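Local coordinates for stringent starvation protein A homolog (Haemophilus influenzae, PDB 3LYK) that probably binds the RNA polymerase holoenzyme, but not the core enzyme, as an equimolar partner, and belongs to the glutathione S-transferase superfamily, at residues 74-79 and 83-88. Numbering follows the deposited sequence.
Sequences YLDERF and PLMQVY
OD1 of D76 is held by two partners: the backbone N of L84 donates to it across 2.9 Å, and the ammonium group of K28 forms a salt bridge with it. The N-H...O hydrogen bond is fairly straight, 158° at the hydrogen, and reaches OD1 on its syn side, 26° out of the carboxylate plane. With CG anti to the backbone N (chi1 -163°), the carboxylate extends from the last turn of helix 68-78 to the loop. D76 OD2 accepts a short hydrogen bond, 2.5 Å, from a water; the same water donates to M85 O at 3.2 Å, so a second, solvent-mediated link runs beside the direct one.

In this GST-like chain the helix ends the thioredoxin-type N-terminal domain, and 83-88 belongs to the linker leading into helix 89-115 of the all-helical C-terminal domain; D76 thus pins the linker soon after it leaves the helix. K28 also bonds to F79 O, tying the helix end to the same lysine, whose positive charge probably favours an ionised D76.

Each carboxylate oxygen also meets a side-chain carbon of the loop. CB of L84 lies 3.4 Å from D76 OD1, while its isobutyl group packs on V24 and E27 of helix 16-27. On the other oxygen, CG of selenomethionine M85 sits 3.4 Å from D76 OD2, and the M85 side chain, bent at chi2 and chi3, packs on R92, R96 and M99 of helix 89-115. Next to D76, E77 makes salt bridges to R92 and R96 of the second subunit.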
loop_
_atom_site.group_PDB
_atom_site.type_symbol
_atom_site.label_atom_id
_atom_site.label_comp_id
_atom_site.label_asym_id
_atom_site.label_seq_id
_atom_site.Cartn_x
_atom_site.Cartn_y
_atom_site.Cartn_z
ATOM N N TYR B 74 8.544 -1.138 -7.358
ATOM C CA TYR B 74 8.962 -1.642 -8.660
ATOM C C TYR B 74 10.356 -1.139 -9.089
ATOM O O TYR B 74 11.216 -1.915 -9.576
ATOM C CB TYR B 74 7.903 -1.263 -9.702
ATOM C CG TYR B 74 8.367 -1.450 -11.154
ATOM C CD1 TYR B 74 8.516 -2.735 -11.701
ATOM C CD2 TYR B 74 8.674 -0.341 -11.969
ATOM C CE1 TYR B 74 8.967 -2.926 -13.040
ATOM C CE2 TYR B 74 9.113 -0.521 -13.273
ATOM C CZ TYR B 74 9.252 -1.811 -13.803
ATOM O OH TYR B 74 9.663 -1.989 -15.099
ATOM N N LEU B 75 10.592 0.163 -8.916
ATOM C CA LEU B 75 11.883 0.729 -9.378
ATOM C C LEU B 75 13.014 0.203 -8.489
ATOM O O LEU B 75 14.091 -0.141 -9.003
ATOM C CB LEU B 75 11.841 2.260 -9.341
ATOM C CG LEU B 75 10.927 2.888 -10.375
ATOM C CD1 LEU B 75 10.676 4.394 -10.123
ATOM C CD2 LEU B 75 11.444 2.657 -11.829
ATOM N N ASP B 76 12.794 0.138 -7.167
ATOM C CA ASP B 76 13.811 -0.368 -6.279
ATOM C C ASP B 76 14.145 -1.842 -6.569
ATOM O O ASP B 76 15.320 -2.237 -6.461
ATOM C CB ASP B 76 13.396 -0.230 -4.808
ATOM C CG ASP B 76 14.579 -0.371 -3.854
ATOM O OD1 ASP B 76 15.591 0.392 -4.016
ATOM O OD2 ASP B 76 14.518 -1.233 -2.910
ATOM N N GLU B 77 13.126 -2.653 -6.897
ATOM C CA GLU B 77 13.351 -4.070 -7.272
ATOM C C GLU B 77 13.995 -4.214 -8.655
ATOM O O GLU B 77 14.903 -5.020 -8.851
ATOM C CB GLU B 77 12.044 -4.901 -7.175
ATOM C CG GLU B 77 11.496 -4.980 -5.731
ATOM C CD GLU B 77 10.090 -5.631 -5.603
ATOM O OE1 GLU B 77 9.484 -6.068 -6.621
ATOM O OE2 GLU B 77 9.599 -5.709 -4.463
ATOM N N ARG B 78 13.537 -3.457 -9.634
ATOM C CA ARG B 78 14.125 -3.604 -10.959
ATOM C C ARG B 78 15.564 -3.029 -11.054
ATOM O O ARG B 78 16.430 -3.618 -11.707
ATOM C CB ARG B 78 13.270 -2.934 -11.999
ATOM C CG ARG B 78 13.866 -3.093 -13.421
ATOM C CD ARG B 78 12.819 -2.797 -14.455
ATOM N NE ARG B 78 13.409 -2.652 -15.783
ATOM C CZ ARG B 78 12.913 -1.877 -16.761
ATOM N NH1 ARG B 78 13.549 -1.804 -17.937
ATOM N NH2 ARG B 78 11.811 -1.135 -16.579
ATOM N N PHE B 79 15.814 -1.916 -10.363
ATOM C CA PHE B 79 17.087 -1.197 -10.389
ATOM C C PHE B 79 17.691 -1.181 -8.989
ATOM O O PHE B 79 17.454 -0.248 -8.220
ATOM C CB PHE B 79 16.863 0.252 -10.901
ATOM C CG PHE B 79 16.229 0.303 -12.271
ATOM C CD1 PHE B 79 16.952 -0.093 -13.398
ATOM C CD2 PHE B 79 14.902 0.706 -12.423
ATOM C CE1 PHE B 79 16.355 -0.074 -14.700
ATOM C CE2 PHE B 79 14.295 0.749 -13.710
ATOM C CZ PHE B 79 15.021 0.354 -14.858
ATOM N N PRO B 83 20.550 0.954 -3.200
ATOM C CA PRO B 83 19.372 0.368 -2.534
ATOM C C PRO B 83 18.599 1.442 -1.746
ATOM O O PRO B 83 19.190 2.227 -0.993
ATOM C CB PRO B 83 19.972 -0.732 -1.605
ATOM C CG PRO B 83 21.508 -0.326 -1.445
ATOM C CD PRO B 83 21.853 0.401 -2.744
ATOM N N LEU B 84 17.290 1.521 -1.950
ATOM C CA LEU B 84 16.487 2.468 -1.179
ATOM C C LEU B 84 15.663 1.765 -0.081
ATOM O O LEU B 84 14.863 2.389 0.630
ATOM C CB LEU B 84 15.593 3.272 -2.139
ATOM C CG LEU B 84 16.352 4.073 -3.217
ATOM C CD1 LEU B 84 15.379 4.858 -4.106
ATOM C CD2 LEU B 84 17.307 5.071 -2.522
HETATM N N MSE B 85 15.845 0.454 0.045
HETATM C CA MSE B 85 15.268 -0.324 1.194
HETATM C C MSE B 85 16.336 -1.221 1.731
HETATM O O MSE B 85 17.286 -1.548 1.027
HETATM C CB MSE B 85 14.166 -1.213 0.663
HETATM C CG MSE B 85 13.117 -0.389 0.059
HETATM SE SE MSE B 85 11.719 -0.169 1.372
HETATM C CE MSE B 85 10.929 -1.560 0.307
ATOM N N GLN B 86 16.190 -1.668 2.957
ATOM C CA GLN B 86 17.186 -2.614 3.441
ATOM C C GLN B 86 16.872 -3.969 2.925
ATOM O O GLN B 86 15.911 -4.180 2.198
ATOM C CB GLN B 86 17.189 -2.641 4.942
ATOM C CG GLN B 86 16.992 -1.275 5.468
ATOM C CD GLN B 86 17.623 -1.103 6.795
ATOM O OE1 GLN B 86 18.512 -1.860 7.183
ATOM N NE2 GLN B 86 17.175 -0.105 7.514
ATOM N N VAL B 87 17.708 -4.885 3.331
ATOM C CA VAL B 87 17.763 -6.230 2.800
ATOM C C VAL B 87 16.848 -7.151 3.643
ATOM O O VAL B 87 16.184 -8.054 3.122
ATOM C CB VAL B 87 19.276 -6.664 2.874
ATOM C CG1 VAL B 87 19.505 -8.093 2.423
ATOM C CG2 VAL B 87 20.137 -5.672 1.990
ATOM N N TYR B 88 16.804 -6.885 4.939
ATOM C CA TYR B 88 16.260 -7.830 5.909
ATOM C C TYR B 88 14.770 -7.600 6.215
ATOM O O TYR B 88 14.313 -6.477 6.250
ATOM C CB TYR B 88 17.151 -7.832 7.174
ATOM C CG TYR B 88 18.507 -8.410 6.852
ATOM C CD1 TYR B 88 18.675 -9.786 6.719
ATOM C CD2 TYR B 88 19.613 -7.579 6.599
ATOM C CE1 TYR B 88 19.906 -10.347 6.355
ATOM C CE2 TYR B 88 20.880 -8.127 6.249
ATOM C CZ TYR B 88 21.015 -9.513 6.130
ATOM O OH TYR B 88 22.241 -10.069 5.808
HETATM O O HOH W 1 16.843 -1.777 -2.174
#